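Ribosome-associated factor Y (PDB 3TQM) probably binds ribosomes as a hibernation factor of the short HPF subfamily, associating with 100S dimers of 70S ribosomes and so regulating translation. Local coordinates at residues A[3-8]-A[37-42]; A[13-18]-A[69-74]; A[21-26]-A[73-78]; A[47-52]-A[62-67]. All coordinates share one frame; numbering follows the deposited sequence. Where two conformers were deposited one is given.

Contact 1 of 4, residues A[3-8]-A[37-42]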
loop_
_atom_site.group_PDB
_atom_site.type_symbol
_atom_site.label_atom_id
_atom_site.label_comp_id
_atom_site.label_asym_id
_atom_site.label_seq_id
_atom_site.Cartn_x
_atom_site.Cartn_y
_atom_site.Cartn_z
ATOM N N ILE A 3 2.195 3.554 -9.834
ATOM C CA ILE A 3 2.574 2.676 -8.734
ATOM C C ILE A 3 4.020 2.205 -8.858
ATOM O O ILE A 3 4.405 1.602 -9.859
ATOM C CB ILE A 3 1.658 1.442 -8.667
ATOM C CG1 ILE A 3 0.222 1.861 -8.344
ATOM C CG2 ILE A 3 2.168 0.454 -7.630
ATOM C CD1 ILE A 3 -0.747 0.703 -8.287
ATOM N N GLN A 4 4.816 2.483 -7.832
ATOM C CA GLN A 4 6.186 1.992 -7.773
ATOM C C GLN A 4 6.352 1.042 -6.595
ATOM O O GLN A 4 5.906 1.336 -5.489
ATOM C CB GLN A 4 7.177 3.150 -7.666
ATOM C CG GLN A 4 8.637 2.710 -7.646
ATOM C CD GLN A 4 9.595 3.870 -7.453
ATOM O OE1 GLN A 4 9.185 5.032 -7.437
ATOM N NE2 GLN A 4 10.880 3.561 -7.306
HETATM N N MSE A 5 6.994 -0.098 -6.835
HETATM C CA MSE A 5 7.190 -1.097 -5.787
HETATM C C MSE A 5 8.664 -1.432 -5.588
HETATM O O MSE A 5 9.388 -1.715 -6.545
HETATM C CB MSE A 5 6.412 -2.375 -6.099
HETATM C CG MSE A 5 4.924 -2.163 -6.312
HETATM SE SE MSE A 5 3.940 -3.845 -6.235
HETATM C CE MSE A 5 2.208 -3.207 -6.875
ATOM N N THR A 6 9.104 -1.406 -4.336
ATOM C CA THR A 6 10.487 -1.710 -4.007
ATOM C C THR A 6 10.572 -2.817 -2.962
ATOM O O THR A 6 9.954 -2.732 -1.900
ATOM C CB THR A 6 11.219 -0.465 -3.475
ATOM O OG1 THR A 6 11.126 0.599 -4.433
ATOM C CG2 THR A 6 12.685 -0.790 -3.206
ATOM N N GLY A 7 11.330 -3.862 -3.274
ATOM C CA GLY A 7 11.598 -4.913 -2.314
ATOM C C GLY A 7 12.910 -4.637 -1.607
ATOM O O GLY A 7 13.969 -4.620 -2.226
ATOM N N GLN A 8 12.842 -4.405 -0.304
ATOM C CA GLN A 8 14.046 -4.145 0.469
ATOM C C GLN A 8 14.506 -5.414 1.178
ATOM O O GLN A 8 14.010 -5.759 2.250
ATOM C CB GLN A 8 13.816 -3.028 1.483
ATOM C CG GLN A 8 15.090 -2.566 2.162
ATOM C CD GLN A 8 14.828 -1.890 3.490
ATOM O OE1 GLN A 8 13.787 -2.102 4.114
ATOM N NE2 GLN A 8 15.774 -1.072 3.932
ATOM N N ILE A 37 1.854 6.302 -5.889
ATOM C CA ILE A 37 1.898 5.353 -4.790
ATOM C C ILE A 37 3.226 4.621 -4.824
ATOM O O ILE A 37 3.546 3.955 -5.809
ATOM C CB ILE A 37 0.783 4.309 -4.892
ATOM C CG1 ILE A 37 -0.586 4.985 -4.891
ATOM C CG2 ILE A 37 0.893 3.310 -3.750
ATOM C CD1 ILE A 37 -1.728 4.019 -4.680
ATOM N N HIS A 38 4.005 4.747 -3.756
ATOM C CA HIS A 38 5.247 3.999 -3.651
ATOM C C HIS A 38 5.142 2.978 -2.524
ATOM O O HIS A 38 4.971 3.337 -1.359
ATOM C CB HIS A 38 6.443 4.928 -3.438
ATOM C CG HIS A 38 7.767 4.258 -3.645
ATOM N ND1 HIS A 38 8.944 4.962 -3.785
ATOM C CD2 HIS A 38 8.100 2.948 -3.735
ATOM C CE1 HIS A 38 9.944 4.117 -3.952
ATOM N NE2 HIS A 38 9.460 2.887 -3.926
ATOM N N ILE A 39 5.231 1.702 -2.890
ATOM C CA ILE A 39 5.107 0.604 -1.941
ATOM C C ILE A 39 6.461 -0.039 -1.670
ATOM O O ILE A 39 7.259 -0.244 -2.583
ATOM C CB ILE A 39 4.140 -0.474 -2.460
ATOM C CG1 ILE A 39 2.751 0.121 -2.661
ATOM C CG2 ILE A 39 4.064 -1.646 -1.494
ATOM C CD1 ILE A 39 1.752 -0.880 -3.156
ATOM N N ILE A 40 6.710 -0.357 -0.405
ATOM C CA ILE A 40 7.962 -0.982 -0.011
ATOM C C ILE A 40 7.725 -2.248 0.805
ATOM O O ILE A 40 7.183 -2.199 1.911
ATOM C CB ILE A 40 8.850 -0.008 0.777
ATOM C CG1 ILE A 40 9.167 1.222 -0.077
ATOM C CG2 ILE A 40 10.130 -0.694 1.223
ATOM C CD1 ILE A 40 10.164 2.158 0.551
ATOM N N PHE A 41 8.126 -3.383 0.238
ATOM C CA PHE A 41 8.032 -4.665 0.925
ATOM C C PHE A 41 9.325 -4.935 1.692
ATOM O O PHE A 41 10.414 -4.592 1.235
ATOM C CB PHE A 41 7.797 -5.793 -0.073
ATOM C CG PHE A 41 6.521 -5.660 -0.859
ATOM C CD1 PHE A 41 6.472 -4.877 -2.000
ATOM C CD2 PHE A 41 5.374 -6.323 -0.460
ATOM C CE1 PHE A 41 5.301 -4.753 -2.723
ATOM C CE2 PHE A 41 4.201 -6.204 -1.177
ATOM C CZ PHE A 41 4.163 -5.418 -2.311
ATOM N N HIS A 42 9.200 -5.514 2.878
ATOM C CA HIS A 42 10.378 -5.929 3.617
ATOM C C HIS A 42 10.019 -6.875 4.746
ATOM O O HIS A 42 8.898 -6.874 5.248
ATOM C CB HIS A 42 11.179 -4.725 4.131
ATOM C CG HIS A 42 10.352 -3.692 4.828
ATOM N ND1 HIS A 42 9.444 -2.891 4.167
ATOM C CD2 HIS A 42 10.315 -3.309 6.126
ATOM C CE1 HIS A 42 8.874 -2.070 5.031
ATOM N NE2 HIS A 42 9.386 -2.303 6.226
#
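Gln-4 lies over the ring of His-38 on one face of a parallel strand pair. From CB, 4.0 Å from His-38 CD2, the extended chain runs across the imidazole: CG stands over the ring face in a CH-pi contact, and CD, OE1 and NE2 follow above it. Amide and ring planes are 15° apart, and NE2 comes 3.5 Å from His-38 CE1, so a flat polar amide suits a flat heteroaromatic ring. With CG anti to the backbone N (chi1 -166°), the His-38 ring leans toward strand 3-8, where its NE2 and Thr-6 OG1 share a hydrogen bond of 2.9 Å at the ring's edge. Gln-4 straddles His-38, its N bonding to Ile-37 O and its O to Ile-39 N; Thr-6 straddles Ile-40 likewise, making three bonds with its hydroxyl's, and Gln-8 N bonds Phe-41 O. On the other face, Met-5, a selenomethionine, sets SE 3.9 Å from Phe-41 CE1, a Met-aromatic contact at the ring edge. Ile-3, Ile-37 and Ile-39 make this face apolar. The strands belong to a beta-alpha-beta unit: helix 14-24 covers the isoleucine face through Leu-24, helix 70-89 reaches Phe-41, and strand 47-56 flanks strand 36-44.

Contact 2 of 4, residues A[13-18]-A[69-74]. With SO4 (sulfate ion), chain E.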
loop_
_atom_site.group_PDB
_atom_site.type_symbol
_atom_site.label_atom_id
_atom_site.label_comp_id
_atom_site.label_asym_id
_atom_site.label_seq_id
_atom_site.Cartn_x
_atom_site.Cartn_y
_atom_site.Cartn_z
ATOM N N SER A 13 7.600 -11.205 -5.734
ATOM C CA SER A 13 7.155 -12.195 -6.703
ATOM C C SER A 13 6.132 -11.572 -7.645
ATOM O O SER A 13 5.472 -10.599 -7.289
ATOM C CB SER A 13 6.556 -13.418 -5.999
ATOM O OG SER A 13 5.322 -13.096 -5.371
ATOM N N PRO A 14 6.010 -12.128 -8.860
ATOM C CA PRO A 14 5.035 -11.650 -9.845
ATOM C C PRO A 14 3.612 -11.718 -9.305
ATOM O O PRO A 14 2.833 -10.784 -9.494
ATOM C CB PRO A 14 5.189 -12.643 -11.002
ATOM C CG PRO A 14 6.572 -13.162 -10.871
ATOM C CD PRO A 14 6.840 -13.223 -9.394
ATOM N N ALA A 15 3.280 -12.821 -8.640
ATOM C CA ALA A 15 1.941 -13.008 -8.096
ATOM C C ALA A 15 1.621 -11.950 -7.045
ATOM O O ALA A 15 0.519 -11.402 -7.022
ATOM C CB ALA A 15 1.795 -14.399 -7.512
ATOM N N LEU A 16 2.583 -11.666 -6.176
ATOM C CA LEU A 16 2.387 -10.667 -5.134
ATOM C C LEU A 16 2.302 -9.280 -5.757
ATOM O O LEU A 16 1.617 -8.397 -5.242
ATOM C CB LEU A 16 3.522 -10.721 -4.109
ATOM C CG LEU A 16 3.449 -9.715 -2.959
ATOM C CD1 LEU A 16 2.227 -9.977 -2.093
ATOM C CD2 LEU A 16 4.720 -9.773 -2.130
ATOM N N ARG A 17 3.000 -9.102 -6.871
ATOM C CA ARG A 17 2.996 -7.835 -7.578
ATOM C C ARG A 17 1.640 -7.581 -8.221
ATOM O O ARG A 17 1.109 -6.473 -8.157
ATOM C CB ARG A 17 4.085 -7.824 -8.644
ATOM C CG ARG A 17 4.216 -6.490 -9.342
ATOM C CD ARG A 17 5.477 -6.426 -10.167
ATOM N NE ARG A 17 5.735 -5.058 -10.592
ATOM C CZ ARG A 17 6.410 -4.171 -9.869
ATOM N NH1 ARG A 17 6.903 -4.513 -8.686
ATOM N NH2 ARG A 17 6.597 -2.941 -10.328
ATOM N N GLU A 18 1.089 -8.616 -8.846
ATOM C CA GLU A 18 -0.218 -8.515 -9.481
ATOM C C GLU A 18 -1.306 -8.312 -8.437
ATOM O O GLU A 18 -2.171 -7.448 -8.588
ATOM C CB GLU A 18 -0.517 -9.762 -10.312
ATOM C CG GLU A 18 -1.911 -9.774 -10.913
ATOM C CD GLU A 18 -2.168 -11.000 -11.763
ATOM O OE1 GLU A 18 -1.615 -12.075 -11.444
ATOM O OE2 GLU A 18 -2.918 -10.888 -12.756
ATOM N N ASP A 69 2.471 -13.202 6.977
ATOM C CA ASP A 69 2.257 -13.517 5.571
ATOM C C ASP A 69 2.158 -12.243 4.743
ATOM O O ASP A 69 1.320 -11.382 5.010
ATOM C CB ASP A 69 0.996 -14.370 5.407
ATOM C CG ASP A 69 0.714 -14.725 3.963
ATOM O OD1 ASP A 69 1.583 -14.475 3.101
ATOM O OD2 ASP A 69 -0.376 -15.264 3.686
HETATM N N MSE A 70 3.014 -12.136 3.732
HETATM C CA MSE A 70 3.101 -10.924 2.927
HETATM C C MSE A 70 1.787 -10.593 2.228
HETATM O O MSE A 70 1.399 -9.429 2.132
HETATM C CB MSE A 70 4.226 -11.040 1.898
HETATM C CG MSE A 70 4.650 -9.704 1.330
HETATM SE SE MSE A 70 5.628 -8.602 2.612
HETATM C CE MSE A 70 7.367 -9.471 2.485
ATOM N N TYR A 71 1.107 -11.622 1.732
ATOM C CA TYR A 71 -0.178 -11.429 1.070
ATOM C C TYR A 71 -1.214 -10.893 2.053
ATOM O O TYR A 71 -1.988 -9.994 1.724
ATOM C CB TYR A 71 -0.664 -12.736 0.444
ATOM C CG TYR A 71 0.072 -13.128 -0.819
ATOM C CD1 TYR A 71 -0.453 -12.832 -2.072
ATOM C CD2 TYR A 71 1.290 -13.795 -0.759
ATOM C CE1 TYR A 71 0.213 -13.193 -3.230
ATOM C CE2 TYR A 71 1.962 -14.155 -1.913
ATOM C CZ TYR A 71 1.418 -13.852 -3.144
ATOM O OH TYR A 71 2.088 -14.210 -4.292
ATOM N N LYS A 72 -1.218 -11.448 3.260
ATOM C CA LYS A 72 -2.129 -11.003 4.304
ATOM C C LYS A 72 -1.810 -9.567 4.719
ATOM O O LYS A 72 -2.711 -8.783 5.022
ATOM C CB LYS A 72 -2.045 -11.929 5.517
ATOM C CG LYS A 72 -3.167 -11.731 6.520
ATOM C CD LYS A 72 -2.968 -12.591 7.757
ATOM C CE LYS A 72 -4.203 -12.566 8.644
ATOM N NZ LYS A 72 -4.628 -11.173 8.959
ATOM N N THR A 73 -0.524 -9.227 4.723
ATOM C CA THR A 73 -0.084 -7.886 5.091
ATOM C C THR A 73 -0.614 -6.840 4.116
ATOM O O THR A 73 -1.094 -5.784 4.526
ATOM C CB THR A 73 1.453 -7.783 5.140
ATOM O OG1 THR A 73 1.970 -8.763 6.047
ATOM C CG2 THR A 73 1.872 -6.396 5.599
ATOM N N VAL A 74 -0.513 -7.136 2.823
ATOM C CA VAL A 74 -1.030 -6.243 1.791
ATOM C C VAL A 74 -2.490 -5.929 2.064
ATOM O O VAL A 74 -2.905 -4.769 2.051
ATOM C CB VAL A 74 -0.902 -6.861 0.390
ATOM C CG1 VAL A 74 -1.738 -6.080 -0.613
ATOM C CG2 VAL A 74 0.560 -6.906 -0.040
HETATM S S SO4 E . 5.965 -15.549 -2.463
HETATM O O1 SO4 E . 5.208 -14.339 -2.772
HETATM O O2 SO4 E . 5.347 -16.705 -3.108
HETATM O O3 SO4 E . 7.331 -15.393 -2.951
HETATM O O4 SO4 E . 5.987 -15.757 -1.018
#
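The Tyr-71 ring receives Leu-16 CD1 over the centre of one face, 3.8 Å from the centroid and 6° off the ring normal, a CH-pi contact. Near the ring plane, a sulfate oxygen, O1, approaches the edge 3.4 Å from CE2, while Asp-69 OD1 lies at the edge in plane. Beyond the ring, the phenol OH comes 3.2 Å from Ala-15 CB; alanine's short methyl suits this close passage. Leu-16 CG is anti to the backbone N (chi1 180°), which carries the branched tip across to helix 70-89: CD1 also meets Val-74 CG2, and CD2 lies 3.5 Å from CG of Met-70, a selenomethionine. The sulfate, probably from the crystallisation liquor, takes a hydrogen bond of 2.9 Å from Ser-13 OG to O1 and a weak one from Tyr-71 OH. Ser-13 OG also accepts from Leu-16 N, capping helix 14-24. Asp-69 caps helix 70-89, its OD1 accepting from the N-H only two residues on, that of Tyr-71, from above the carboxylate plane. Phe-41 of strand 36-44 lies beneath Leu-16, Met-70 and Val-74. Two helices, 10° apart in these segments, on one face of a four-stranded sheet, ordered beta-alpha-beta-beta-beta-alpha, form the fold of this HPF/YfiA family protein.

Contact 3 of 4, residues A[21-26]-A[73-78]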
loop_
_atom_site.group_PDB
_atom_site.type_symbol
_atom_site.label_atom_id
_atom_site.label_comp_id
_atom_site.label_asym_id
_atom_site.label_seq_id
_atom_site.Cartn_x
_atom_site.Cartn_y
_atom_site.Cartn_z
ATOM N N GLU A 21 -1.286 -4.813 -7.117
ATOM C CA GLU A 21 -1.767 -3.907 -8.154
ATOM C C GLU A 21 -3.290 -3.845 -8.196
ATOM O O GLU A 21 -3.873 -2.764 -8.137
ATOM C CB GLU A 21 -1.236 -4.324 -9.526
ATOM C CG GLU A 21 0.147 -3.798 -9.851
ATOM C CD GLU A 21 0.617 -4.223 -11.228
ATOM O OE1 GLU A 21 -0.173 -4.859 -11.959
ATOM O OE2 GLU A 21 1.777 -3.923 -11.579
ATOM N N LYS A 22 -3.929 -5.006 -8.296
ATOM C CA LYS A 22 -5.375 -5.060 -8.465
ATOM C C LYS A 22 -6.125 -4.558 -7.234
ATOM O O LYS A 22 -7.224 -4.017 -7.349
ATOM C CB LYS A 22 -5.836 -6.473 -8.830
ATOM C CG LYS A 22 -5.940 -7.423 -7.659
ATOM C CD LYS A 22 -6.733 -8.659 -8.041
ATOM C CE LYS A 22 -6.984 -9.545 -6.832
ATOM N NZ LYS A 22 -7.880 -10.690 -7.153
ATOM N N LYS A 23 -5.529 -4.729 -6.058
ATOM C CA LYS A 23 -6.147 -4.243 -4.828
ATOM C C LYS A 23 -6.061 -2.723 -4.714
ATOM O O LYS A 23 -6.972 -2.080 -4.196
ATOM C CB LYS A 23 -5.529 -4.907 -3.600
ATOM C CG LYS A 23 -6.195 -6.208 -3.213
ATOM C CD LYS A 23 -5.632 -6.741 -1.907
ATOM C CE LYS A 23 -6.313 -8.036 -1.504
ATOM N NZ LYS A 23 -5.454 -8.830 -0.578
ATOM N N LEU A 24 -4.962 -2.153 -5.192
ATOM C CA LEU A 24 -4.794 -0.708 -5.183
ATOM C C LEU A 24 -5.759 -0.060 -6.161
ATOM O O LEU A 24 -6.255 1.039 -5.926
ATOM C CB LEU A 24 -3.356 -0.330 -5.534
ATOM C CG LEU A 24 -2.327 -0.468 -4.417
ATOM C CD1 LEU A 24 -0.933 -0.257 -4.967
ATOM C CD2 LEU A 24 -2.625 0.525 -3.308
ATOM N N HIS A 25 -6.021 -0.752 -7.264
ATOM C CA HIS A 25 -6.945 -0.251 -8.275
ATOM C C HIS A 25 -8.395 -0.352 -7.808
ATOM O O HIS A 25 -9.309 0.110 -8.492
ATOM C CB HIS A 25 -6.753 -1.002 -9.595
ATOM C CG HIS A 25 -5.452 -0.706 -10.272
ATOM N ND1 HIS A 25 -4.939 0.570 -10.372
ATOM C CD2 HIS A 25 -4.556 -1.520 -10.880
ATOM C CE1 HIS A 25 -3.786 0.530 -11.016
ATOM N NE2 HIS A 25 -3.530 -0.727 -11.334
ATOM N N ARG A 26 -8.593 -0.955 -6.639
ATOM C CA ARG A 26 -9.924 -1.113 -6.059
ATOM C C ARG A 26 -10.139 -0.168 -4.884
ATOM O O ARG A 26 -11.256 -0.029 -4.387
ATOM C CB ARG A 26 -10.128 -2.549 -5.573
ATOM C CG ARG A 26 -10.331 -3.580 -6.665
ATOM C CD ARG A 26 -10.487 -4.959 -6.048
ATOM N NE ARG A 26 -10.725 -5.993 -7.049
ATOM C CZ ARG A 26 -10.401 -7.272 -6.884
ATOM N NH1 ARG A 26 -9.815 -7.669 -5.760
ATOM N NH2 ARG A 26 -10.653 -8.152 -7.844
ATOM N N THR A 73 -0.524 -9.227 4.723
ATOM C CA THR A 73 -0.084 -7.886 5.091
ATOM C C THR A 73 -0.614 -6.840 4.116
ATOM O O THR A 73 -1.094 -5.784 4.526
ATOM C CB THR A 73 1.453 -7.783 5.140
ATOM O OG1 THR A 73 1.970 -8.763 6.047
ATOM C CG2 THR A 73 1.872 -6.396 5.599
ATOM N N VAL A 74 -0.513 -7.136 2.823
ATOM C CA VAL A 74 -1.030 -6.243 1.791
ATOM C C VAL A 74 -2.490 -5.929 2.064
ATOM O O VAL A 74 -2.905 -4.769 2.051
ATOM C CB VAL A 74 -0.902 -6.861 0.390
ATOM C CG1 VAL A 74 -1.738 -6.080 -0.613
ATOM C CG2 VAL A 74 0.560 -6.906 -0.040
ATOM N N ASP A 75 -3.264 -6.976 2.324
ATOM C CA ASP A 75 -4.683 -6.838 2.615
ATOM C C ASP A 75 -4.902 -5.882 3.783
ATOM O O ASP A 75 -5.784 -5.025 3.735
ATOM C CB ASP A 75 -5.290 -8.204 2.936
ATOM C CG ASP A 75 -6.771 -8.271 2.625
ATOM O OD1 ASP A 75 -7.128 -8.804 1.553
ATOM O OD2 ASP A 75 -7.577 -7.787 3.445
ATOM N N LEU A 76 -4.092 -6.029 4.826
ATOM C CA LEU A 76 -4.189 -5.169 6.003
ATOM C C LEU A 76 -3.871 -3.714 5.672
ATOM O O LEU A 76 -4.553 -2.799 6.135
ATOM C CB LEU A 76 -3.262 -5.672 7.113
ATOM C CG LEU A 76 -3.820 -6.708 8.097
ATOM C CD1 LEU A 76 -4.522 -7.843 7.371
ATOM C CD2 LEU A 76 -2.713 -7.239 8.997
ATOM N N LEU A 77 -2.832 -3.507 4.870
ATOM C CA LEU A 77 -2.401 -2.162 4.505
ATOM C C LEU A 77 -3.479 -1.426 3.715
ATOM O O LEU A 77 -3.606 -0.204 3.816
ATOM C CB LEU A 77 -1.102 -2.210 3.701
ATOM C CG LEU A 77 -0.505 -0.855 3.312
ATOM C CD1 LEU A 77 -0.247 -0.005 4.546
ATOM C CD2 LEU A 77 0.773 -1.038 2.511
HETATM N N MSE A 78 -4.251 -2.171 2.929
HETATM C CA MSE A 78 -5.337 -1.579 2.156
HETATM C C MSE A 78 -6.397 -0.969 3.071
HETATM O O MSE A 78 -6.897 0.122 2.810
HETATM C CB MSE A 78 -5.972 -2.613 1.224
HETATM C CG MSE A 78 -5.028 -3.215 0.194
HETATM SE SE MSE A 78 -4.205 -1.900 -0.996
HETATM C CE MSE A 78 -2.483 -1.713 -0.104
#
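Lys-23 reaches Asp-75 because its chain is extended beyond CG, with chi2 -174° and chi3 179°, so that the ammonium group spans the space between the two helices. Asp-75 answers with CG anti to its backbone N (chi1 -154°), which swings the carboxylate back toward helix 14-24. The two side chains cross at about a right angle, and Lys-23 NZ donates to Asp-75 OD1 at 2.7 Å. The nitrogen arrives on the anti side of the carboxylate, somewhat out of its plane. The other oxygen, OD2, has a weak hydrogen bond with His-79 one turn further on, so the carboxylate has partners at both oxygens.

Lysine suits this site because its long methylene chain is apolar where it passes the neighbouring helix. CB and CD run by Met-78 CG, with CD at 4.1 Å, and CD also meets Val-74 CG1. Met-78, a selenomethionine, is bent at chi2 and chi3, which folds its end toward Leu-24: SE lies 3.7 Å from Leu-24 CD2, and CE 3.9 Å from the same methyl. These chains too meet at about a right angle, a flexible selenoether chain fitting against a branched leucine. Leu-24 turns onward to the sheet, where it touches Ile-3, Ile-37 and Ile-39.

The contact therefore has two layers, a charged clasp above a buried apolar seam. At this short range each charge would be expected to stabilise the other, so the salt bridge ties helix 14-24 to helix 70-89 at the partly exposed side of the apolar seam.

Contact 4 of 4, residues A[47-52]-A[62-67]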
loop_
_atom_site.group_PDB
_atom_site.type_symbol
_atom_site.label_atom_id
_atom_site.label_comp_id
_atom_site.label_asym_id
_atom_site.label_seq_id
_atom_site.Cartn_x
_atom_site.Cartn_y
_atom_site.Cartn_z
ATOM N N LYS A 47 8.372 -11.175 10.623
ATOM C CA LYS A 47 7.451 -10.094 10.284
ATOM C C LYS A 47 7.504 -9.736 8.799
ATOM O O LYS A 47 8.563 -9.410 8.261
ATOM C CB LYS A 47 7.728 -8.855 11.145
ATOM C CG LYS A 47 7.547 -9.094 12.641
ATOM C CD LYS A 47 7.613 -7.793 13.437
ATOM C CE LYS A 47 8.950 -7.088 13.259
ATOM N NZ LYS A 47 9.037 -5.828 14.053
ATOM N N LYS A 48 6.350 -9.811 8.144
ATOM C CA LYS A 48 6.223 -9.432 6.743
ATOM C C LYS A 48 5.628 -8.035 6.645
ATOM O O LYS A 48 4.415 -7.879 6.491
ATOM C CB LYS A 48 5.325 -10.422 5.997
ATOM C CG LYS A 48 5.793 -11.866 6.063
ATOM C CD LYS A 48 7.231 -11.997 5.595
ATOM C CE LYS A 48 7.639 -13.460 5.472
ATOM N NZ LYS A 48 7.441 -14.199 6.749
ATOM N N ILE A 49 6.482 -7.020 6.734
ATOM C CA ILE A 49 6.025 -5.631 6.719
ATOM C C ILE A 49 5.821 -5.083 5.309
ATOM O O ILE A 49 6.664 -5.267 4.428
ATOM C CB ILE A 49 7.009 -4.707 7.456
ATOM C CG1 ILE A 49 7.197 -5.161 8.903
ATOM C CG2 ILE A 49 6.532 -3.270 7.404
ATOM C CD1 ILE A 49 8.369 -6.088 9.104
ATOM N N VAL A 50 4.695 -4.405 5.103
ATOM C CA VAL A 50 4.462 -3.680 3.859
ATOM C C VAL A 50 4.155 -2.215 4.177
ATOM O O VAL A 50 3.287 -1.917 4.995
ATOM C CB VAL A 50 3.316 -4.298 3.030
ATOM C CG1 VAL A 50 3.094 -3.506 1.752
ATOM C CG2 VAL A 50 3.629 -5.751 2.701
ATOM N N ASP A 51 4.884 -1.310 3.534
ATOM C CA ASP A 51 4.756 0.119 3.793
ATOM C C ASP A 51 4.344 0.852 2.516
ATOM O O ASP A 51 4.727 0.456 1.413
ATOM C CB ASP A 51 6.081 0.668 4.331
ATOM C CG ASP A 51 5.960 2.085 4.863
ATOM O OD1 ASP A 51 4.825 2.600 4.962
ATOM O OD2 ASP A 51 7.007 2.683 5.196
ATOM N N ALA A 52 3.557 1.914 2.665
ATOM C CA ALA A 52 3.028 2.636 1.513
ATOM C C ALA A 52 3.061 4.154 1.683
ATOM O O ALA A 52 2.726 4.683 2.743
ATOM C CB ALA A 52 1.612 2.169 1.209
ATOM N N ASN A 62 0.966 8.170 4.710
ATOM C CA ASN A 62 1.917 7.098 4.993
ATOM C C ASN A 62 1.282 6.049 5.897
ATOM O O ASN A 62 0.798 6.370 6.983
ATOM C CB ASN A 62 3.188 7.641 5.649
ATOM C CG ASN A 62 3.969 8.563 4.737
ATOM O OD1 ASN A 62 4.670 8.112 3.833
ATOM N ND2 ASN A 62 3.858 9.864 4.973
ATOM N N ALA A 63 1.276 4.800 5.444
ATOM C CA ALA A 63 0.678 3.715 6.212
ATOM C C ALA A 63 1.567 2.476 6.205
ATOM O O ALA A 63 2.239 2.191 5.215
ATOM C CB ALA A 63 -0.702 3.380 5.664
ATOM N N GLN A 64 1.563 1.739 7.313
ATOM C CA GLN A 64 2.359 0.521 7.436
ATOM C C GLN A 64 1.584 -0.584 8.152
ATOM O O GLN A 64 0.854 -0.321 9.106
ATOM C CB GLN A 64 3.661 0.808 8.183
ATOM C CG GLN A 64 4.635 -0.359 8.201
ATOM C CD GLN A 64 5.794 -0.142 9.155
ATOM O OE1 GLN A 64 5.601 -0.006 10.364
ATOM N NE2 GLN A 64 7.006 -0.102 8.615
ATOM N N ALA A 65 1.750 -1.817 7.684
ATOM C CA ALA A 65 1.124 -2.974 8.315
ATOM C C ALA A 65 2.075 -4.162 8.277
ATOM O O ALA A 65 3.052 -4.155 7.527
ATOM C CB ALA A 65 -0.185 -3.315 7.623
ATOM N N GLU A 66 1.787 -5.179 9.083
ATOM C CA GLU A 66 2.657 -6.346 9.167
ATOM C C GLU A 66 1.903 -7.596 9.605
ATOM O O GLU A 66 0.850 -7.514 10.228
ATOM C CB GLU A 66 3.820 -6.079 10.129
ATOM C CG GLU A 66 3.412 -6.008 11.593
ATOM C CD GLU A 66 4.588 -5.748 12.520
ATOM O OE1 GLU A 66 5.410 -4.859 12.212
ATOM O OE2 GLU A 66 4.692 -6.437 13.557
ATOM N N SER A 67 2.464 -8.753 9.274
ATOM C CA SER A 67 1.911 -10.042 9.671
ATOM C C SER A 67 2.903 -11.136 9.303
ATOM O O SER A 67 4.007 -10.849 8.862
ATOM C CB SER A 67 0.562 -10.290 8.987
ATOM O OG SER A 67 0.719 -10.438 7.578
HETATM O O HOH W 1 7.815 -3.461 13.138
#
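Strands 47-52 and 62-65 run antiparallel, 171° between their directions, as neighbouring arms of a beta hairpin. Val-50 with Ala-65 and Ala-52 with Ala-63 are hydrogen-bonded pairs, each bonded both ways, while Asp-51 with Gln-64 is a non-hydrogen-bonded pair between them. Beyond the pairs, Lys-48 N still donates to Ser-67 O at 2.7 Å. Val-50, Ala-52, Ala-63 and Ala-65 share one face. Small alanines suit it because helix 70-89 lies against this side, with Leu-77 touching both Val-50 and Ala-52, and Met-70 and Thr-73 also touching Val-50.

The other face carries longer side chains. Gln-64 has CG anti to the backbone N (chi1 -172°) and then extends over Ile-49, whose CG2 lies 3.6 Å from Gln-64 CG and 3.4 Å from NE2. Both the methylene CG and the amide of the glutamine lie against the CG2 methyl, the polar end resting on the branched side chain. At its other branch, CG1, Ile-49 has Glu-66 alongside, pointing the same way, with Glu-66 CB 3.7 Å from Ile-49 CG1. Farther along, Glu-66 OE2 meets the methylene CD of Lys-47 at 3.2 Å; the chains cross at a slant. Both residues are exposed, as fits their charges. Ser-67 OG turns instead to Thr-73 of the helix that follows, and Asn-62 OD1 to Asn-53. The ends of Lys-47 and Glu-66 stand beyond salt-bridge range, and a water closes the distance, accepting from Lys-47 NZ at 2.8 Å and donating to Glu-66 OE1 at 2.9 Å.

Contacts 1 and 4 lie in the same sheet, their centres about 10 Å apart, joined where strand 36-44 pairs with strand 47-56: Ile-40 N probably bonds to Asp-51 O at 2.8 Å. Contacts 2 and 3 are successive levels of one helix pair, with centres about 9 Å apart, their segments overlapping at Thr-73 and Val-74. That pair packs on the sheet: Leu-24 CD1 of contact 3 is 3.3 Å from Ile-39 CD1 of contact 1, and Phe-41 CE2 is 3.7 Å from Leu-16 CD2 of contact 2. Thr-73 OG1 ties helix 70-89 to contact 4, 2.6 Å from Lys-48 O. The sulfate belongs to contact 2, at the helix starts.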